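Local atomic coordinates of 4-hydroxybenzoyl-CoA thioesterase (Pseudomonas sp. CBS3, PDB entry 1LO7), a protein that hydrolyses 4-hydroxybenzoyl-CoA to 4-hydroxybenzoate and coenzyme A, the last step in the breakdown of 4-chlorobenzoate to 4-hydroxybenzoate. Residues D32-N37 / Q94-S99. Sequence-based numbering, arbitrary orientation. Where two conformers were deposited one is given.
Sequences DAASRN and QRHSVS. With 4CO (4-hydroxyphenacyl coenzyme A), chain B.
H96 and Q94 reach from strand 91-101 to helix 25-41 and meet it at A34 and S35, with the two short axes 9.6 Å apart at an angle of 123°. The imidazole of H96 makes van der Waals contact with A34 and S35. Its CE1 lies 3.7 Å from the backbone N of S35, with CA of S35 in the ring plane at the edge, while CB of A34 sits 4.0 Å from ND1. Both ring nitrogens are buried and hydrogen-bonded to neighbouring strands, ND1 to T82 and NE2 to E115, which fixes the rotation of the ring under the helix. Among polar groups, the terminal amide of Q94, carried on an extended chain, lies against S35, whose OG, anti to the backbone N (chi1 169°), lies beside that amide. On the far side of the helix D32 turns to the ligand: OD1 is 3.4 Å from C6B of the hydroxyphenacyl ring, while R117 forms a salt bridge to OD1 and W23 of a neighbouring subunit a hydrogen bond to OD2. An alanine in place of D32 would probably leave R117 and that tryptophan without their carboxylate partner and open a gap beside the aromatic ring. A central helix packed on a curved antiparallel sheet is the hallmark of the hot dog fold, here with one helix face on the sheet and another lining the acyl-CoA pocket.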
ATOM      1  N   ASP A  32      -1.118  12.766   0.031  1.00  8.71           N
ATOM      2  CA  ASP A  32      -1.886  12.793  -1.219  1.00  9.45           C
ATOM      3  C   ASP A  32      -3.387  12.944  -0.959  1.00 10.11           C
ATOM      4  O   ASP A  32      -4.106  13.667  -1.686  1.00  9.78           O
ATOM      5  CB  ASP A  32      -1.583  11.576  -2.104  1.00  9.75           C
ATOM      6  CG  ASP A  32      -2.048  11.852  -3.503  1.00 10.72           C
ATOM      7  OD1 ASP A  32      -1.628  12.815  -4.124  1.00 10.76           O
ATOM      8  OD2 ASP A  32      -2.921  10.989  -3.990  1.00  9.83           O
ATOM      9  N   ALA A  33      -3.887  12.278   0.098  1.00  9.15           N
ATOM     10  CA  ALA A  33      -5.312  12.406   0.395  1.00  9.71           C
ATOM     11  C   ALA A  33      -5.578  13.822   0.905  1.00  9.76           C
ATOM     12  O   ALA A  33      -6.589  14.466   0.588  1.00 11.06           O
ATOM     13  CB  ALA A  33      -5.715  11.384   1.471  1.00 10.75           C
ATOM     14  N   ALA A  34      -4.641  14.339   1.727  1.00  9.07           N
ATOM     15  CA  ALA A  34      -4.856  15.698   2.262  1.00  8.45           C
ATOM     16  C   ALA A  34      -4.799  16.732   1.116  1.00 12.81           C
ATOM     17  O   ALA A  34      -5.479  17.736   1.123  1.00 10.71           O
ATOM     18  CB  ALA A  34      -3.801  16.042   3.306  1.00 10.01           C
ATOM     19  N   SER A  35      -3.946  16.497   0.120  1.00  9.31           N
ATOM     20  CA  SER A  35      -3.833  17.425  -1.028  1.00  9.28           C
ATOM     21  C   SER A  35      -5.168  17.550  -1.785  1.00 12.09           C
ATOM     22  O   SER A  35      -5.633  18.637  -2.162  1.00 10.81           O
ATOM     23  CB  SER A  35      -2.767  16.888  -1.999  1.00 10.12           C
ATOM     24  OG  SER A  35      -2.788  17.584  -3.249  1.00 10.69           O
ATOM     25  N   ARG A  36      -5.775  16.391  -2.029  1.00  8.87           N
ATOM     26  CA  ARG A  36      -7.020  16.345  -2.776  1.00  7.73           C
ATOM     27  C   ARG A  36      -8.155  16.865  -1.916  1.00 13.94           C
ATOM     28  O   ARG A  36      -9.062  17.539  -2.421  1.00 12.24           O
ATOM     29  CB  ARG A  36      -7.327  14.930  -3.232  1.00  8.32           C
ATOM     30  CG  ARG A  36      -8.281  14.913  -4.427  1.00 10.92           C
ATOM     31  CD  ARG A  36      -8.520  13.491  -4.928  1.00 10.25           C
ATOM     32  NE  ARG A  36      -9.208  12.657  -3.906  1.00  9.57           N
ATOM     33  CZ  ARG A  36     -10.531  12.651  -3.700  1.00 10.34           C
ATOM     34  NH1 ARG A  36     -11.379  13.374  -4.410  1.00 11.07           N
ATOM     35  NH2 ARG A  36     -11.018  11.875  -2.737  1.00  9.53           N
ATOM     36  N   ASN A  37      -8.108  16.511  -0.625  1.00 10.85           N
ATOM     37  CA  ASN A  37      -9.122  16.955   0.321  1.00 10.77           C
ATOM     38  C   ASN A  37      -9.179  18.491   0.352  1.00 16.85           C
ATOM     39  O   ASN A  37     -10.257  19.127   0.500  1.00 12.79           O
ATOM     40  CB  ASN A  37      -8.808  16.398   1.740  1.00  9.35           C
ATOM     41  CG  ASN A  37      -9.857  16.886   2.766  1.00 10.71           C
ATOM     42  OD1 ASN A  37     -11.018  16.397   2.766  1.00 14.62           O
ATOM     43  ND2 ASN A  37      -9.482  17.842   3.603  1.00 12.30           N
ATOM     44  N   GLN A  94       2.297  23.218  -2.340  1.00  8.95           N
ATOM     45  CA  GLN A  94       1.301  22.842  -1.357  1.00 11.25           C
ATOM     46  C   GLN A  94       2.043  22.331  -0.099  1.00 13.93           C
ATOM     47  O   GLN A  94       2.811  21.367  -0.155  1.00 11.97           O
ATOM     48  CB  GLN A  94       0.336  21.750  -1.902  1.00 11.66           C
ATOM     49  CG  GLN A  94      -0.955  21.605  -1.095  1.00 11.94           C
ATOM     50  CD  GLN A  94      -1.984  20.755  -1.847  1.00 10.26           C
ATOM     51  OE1 GLN A  94      -3.204  20.973  -1.741  1.00 13.38           O
ATOM     52  NE2 GLN A  94      -1.508  19.803  -2.623  1.00  8.36           N
ATOM     53  N   ARG A  95       1.807  23.004   1.002  1.00  8.08           N
ATOM     54  CA  ARG A  95       2.460  22.643   2.248  1.00  9.61           C
ATOM     55  C   ARG A  95       1.530  21.851   3.152  1.00 17.07           C
ATOM     56  O   ARG A  95       0.331  22.170   3.287  1.00 12.95           O
ATOM     57  CB  ARG A  95       2.927  23.908   2.997  1.00 12.24           C
ATOM     58  CG  ARG A  95       3.375  23.576   4.448  1.00 19.15           C
ATOM     59  CD  ARG A  95       4.196  24.690   5.080  1.00 23.80           C
ATOM     60  NE  ARG A  95       5.460  24.846   4.375  1.00 21.11           N
ATOM     61  CZ  ARG A  95       6.367  25.754   4.708  1.00 28.38           C
ATOM     62  NH1 ARG A  95       6.175  26.604   5.715  1.00 22.14           N
ATOM     63  NH2 ARG A  95       7.477  25.815   4.014  1.00 18.95           N
ATOM     64  N   HIS A  96       2.104  20.803   3.783  1.00 12.17           N
ATOM     65  CA  HIS A  96       1.355  19.976   4.701  1.00 11.53           C
ATOM     66  C   HIS A  96       2.103  19.849   6.029  1.00 16.40           C
ATOM     67  O   HIS A  96       3.289  19.514   6.025  1.00 17.75           O
ATOM     68  CB  HIS A  96       1.130  18.559   4.194  1.00 12.33           C
ATOM     69  CG  HIS A  96       0.612  18.418   2.805  1.00 10.10           C
ATOM     70  ND1 HIS A  96      -0.729  18.455   2.543  1.00 12.01           N
ATOM     71  CD2 HIS A  96       1.284  18.173   1.658  1.00  9.33           C
ATOM     72  CE1 HIS A  96      -0.865  18.259   1.242  1.00 11.09           C
ATOM     73  NE2 HIS A  96       0.339  18.112   0.676  1.00 10.51           N
ATOM     74  N   SER A  97       1.430  20.139   7.142  1.00  9.19           N
ATOM     75  CA  SER A  97       2.048  19.990   8.461  1.00 12.87           C
ATOM     76  C   SER A  97       1.285  18.894   9.196  1.00 15.11           C
ATOM     77  O   SER A  97       0.047  18.966   9.326  1.00 12.50           O
ATOM     78  CB  SER A  97       2.026  21.286   9.228  1.00 17.93           C
ATOM     79  OG  SER A  97       2.698  22.249   8.413  1.00 25.19           O
ATOM     80  N   VAL A  98       2.018  17.862   9.664  1.00  9.71           N
ATOM     81  CA  VAL A  98       1.404  16.712  10.351  1.00 12.13           C
ATOM     82  C   VAL A  98       1.794  16.717  11.829  1.00 15.62           C
ATOM     83  O   VAL A  98       2.985  16.752  12.186  1.00 11.84           O
ATOM     84  CB  VAL A  98       1.866  15.364   9.744  1.00 12.19           C
ATOM     85  CG1 VAL A  98       1.154  14.190  10.436  1.00  9.40           C
ATOM     86  CG2 VAL A  98       1.618  15.350   8.223  1.00 13.21           C
ATOM     87  N   SER A  99       0.778  16.677  12.674  1.00 11.13           N
ATOM     88  CA  SER A  99       1.064  16.683  14.089  1.00 12.76           C
ATOM     89  C   SER A  99       0.244  15.652  14.811  1.00 13.91           C
ATOM     90  O   SER A  99      -0.726  15.102  14.292  1.00 10.61           O
ATOM     91  CB  SER A  99       0.776  18.043  14.707  0.50 12.37           C
ATOM     92  OG  SER A  99      -0.585  18.365  14.563  0.50  7.26           O
TER
HETATM   93  N1A 4CO B 170      10.892  21.364  -9.142  1.00 13.46           N
HETATM   94  C2A 4CO B 170      10.105  22.481  -9.184  1.00 17.56           C
HETATM   95  N3A 4CO B 170       9.205  22.787 -10.082  1.00 11.61           N
HETATM   96  C4A 4CO B 170       9.087  21.832 -11.029  1.00 12.65           C
HETATM   97  C5A 4CO B 170       9.822  20.663 -11.121  1.00 12.37           C
HETATM   98  C6A 4CO B 170      10.766  20.424 -10.111  1.00 14.95           C
HETATM   99  N6A 4CO B 170      11.519  19.344 -10.080  1.00 18.38           N
HETATM  100  N7A 4CO B 170       9.448  19.926 -12.241  1.00 13.68           N
HETATM  101  C8A 4CO B 170       8.497  20.666 -12.825  1.00 14.59           C
HETATM  102  N9A 4CO B 170       8.260  21.833 -12.146  1.00 13.40           N
HETATM  103  C1D 4CO B 170       7.365  22.930 -12.524  1.00 13.03           C
HETATM  104  C2D 4CO B 170       7.898  23.706 -13.725  1.00 15.93           C
HETATM  105  O2D 4CO B 170       8.921  24.630 -13.347  1.00 19.55           O
HETATM  106  C3D 4CO B 170       6.632  24.445 -14.125  1.00 17.44           C
HETATM  107  O3D 4CO B 170       6.281  25.382 -13.139  1.00 20.03           O
HETATM  108  P3D 4CO B 170       5.913  26.877 -13.496  1.00 17.07           P
HETATM  109  O7A 4CO B 170       7.167  27.591 -13.621  1.00 35.28           O
HETATM  110  O8A 4CO B 170       5.130  26.919 -14.734  1.00 18.54           O
HETATM  111  O9A 4CO B 170       5.070  27.429 -12.313  1.00 15.98           O
HETATM  112  C4D 4CO B 170       5.634  23.300 -13.982  1.00 17.83           C
HETATM  113  O4D 4CO B 170       6.226  22.360 -13.034  1.00 15.65           O
HETATM  114  C5D 4CO B 170       5.184  22.618 -15.240  1.00 18.24           C
HETATM  115  O5D 4CO B 170       6.301  21.891 -15.760  1.00 20.34           O
HETATM  116  P1A 4CO B 170       6.647  22.046 -17.300  1.00 20.47           P
HETATM  117  O1A 4CO B 170       7.942  21.359 -17.419  1.00 19.71           O
HETATM  118  O2A 4CO B 170       6.699  23.427 -17.721  1.00 26.34           O
HETATM  119  O3A 4CO B 170       5.558  21.385 -18.134  1.00 16.88           O
HETATM  120  P2A 4CO B 170       5.414  19.888 -18.692  1.00 17.81           P
HETATM  121  O4A 4CO B 170       4.049  19.794 -19.252  1.00 16.32           O
HETATM  122  O5A 4CO B 170       6.396  19.698 -19.758  1.00 19.36           O
HETATM  123  O6A 4CO B 170       5.845  18.741 -17.593  1.00 15.58           O
HETATM  124  CBP 4CO B 170       4.902  17.088 -16.234  1.00 16.19           C
HETATM  125  CCP 4CO B 170       5.021  18.596 -16.467  1.00 18.53           C
HETATM  126  CDP 4CO B 170       4.326  16.378 -17.472  1.00 13.65           C
HETATM  127  CEP 4CO B 170       4.077  16.820 -14.982  1.00 18.34           C
HETATM  128  CAP 4CO B 170       6.288  16.428 -16.155  1.00 16.30           C
HETATM  129  OAP 4CO B 170       7.065  17.033 -15.120  1.00 12.62           O
HETATM  130  C9P 4CO B 170       6.181  14.998 -15.629  1.00 11.24           C
HETATM  131  O9P 4CO B 170       5.616  14.147 -16.284  1.00 14.09           O
HETATM  132  N8P 4CO B 170       6.687  14.737 -14.295  1.00 11.41           N
HETATM  133  C7P 4CO B 170       6.318  13.404 -13.807  1.00 12.59           C
HETATM  134  C6P 4CO B 170       4.998  13.424 -13.023  1.00 13.91           C
HETATM  135  C5P 4CO B 170       4.867  12.109 -12.247  1.00 15.50           C
HETATM  136  O5P 4CO B 170       4.909  11.012 -12.795  1.00 12.73           O
HETATM  137  N4P 4CO B 170       4.666  12.311 -10.832  1.00  9.25           N
HETATM  138  C3P 4CO B 170       4.656  11.101 -10.022  1.00  9.85           C
HETATM  139  C2P 4CO B 170       3.366  10.339 -10.177  1.00 17.59           C
HETATM  140  S1P 4CO B 170       1.912  11.368 -10.386  1.00 18.77           S
HETATM  141  O1B 4CO B 170       0.450  10.181  -7.717  1.00 14.50           O
HETATM  142  C1B 4CO B 170      -0.036  10.637  -8.737  1.00 11.31           C
HETATM  143  C2B 4CO B 170      -1.126  11.616  -8.647  1.00  7.93           C
HETATM  144  C3B 4CO B 170      -1.690  12.125  -9.843  1.00  9.97           C
HETATM  145  C4B 4CO B 170      -2.740  13.037  -9.773  1.00  8.40           C
HETATM  146  C5B 4CO B 170      -3.249  13.423  -8.515  1.00 11.15           C
HETATM  147  O2B 4CO B 170      -4.354  14.295  -8.425  1.00 11.52           O
HETATM  148  C6B 4CO B 170      -2.656  12.923  -7.322  1.00  8.06           C
HETATM  149  C7B 4CO B 170      -1.586  12.009  -7.390  1.00  8.78           C
HETATM  150  CB  4CO B 170       0.485  10.254 -10.072  1.00 11.04           C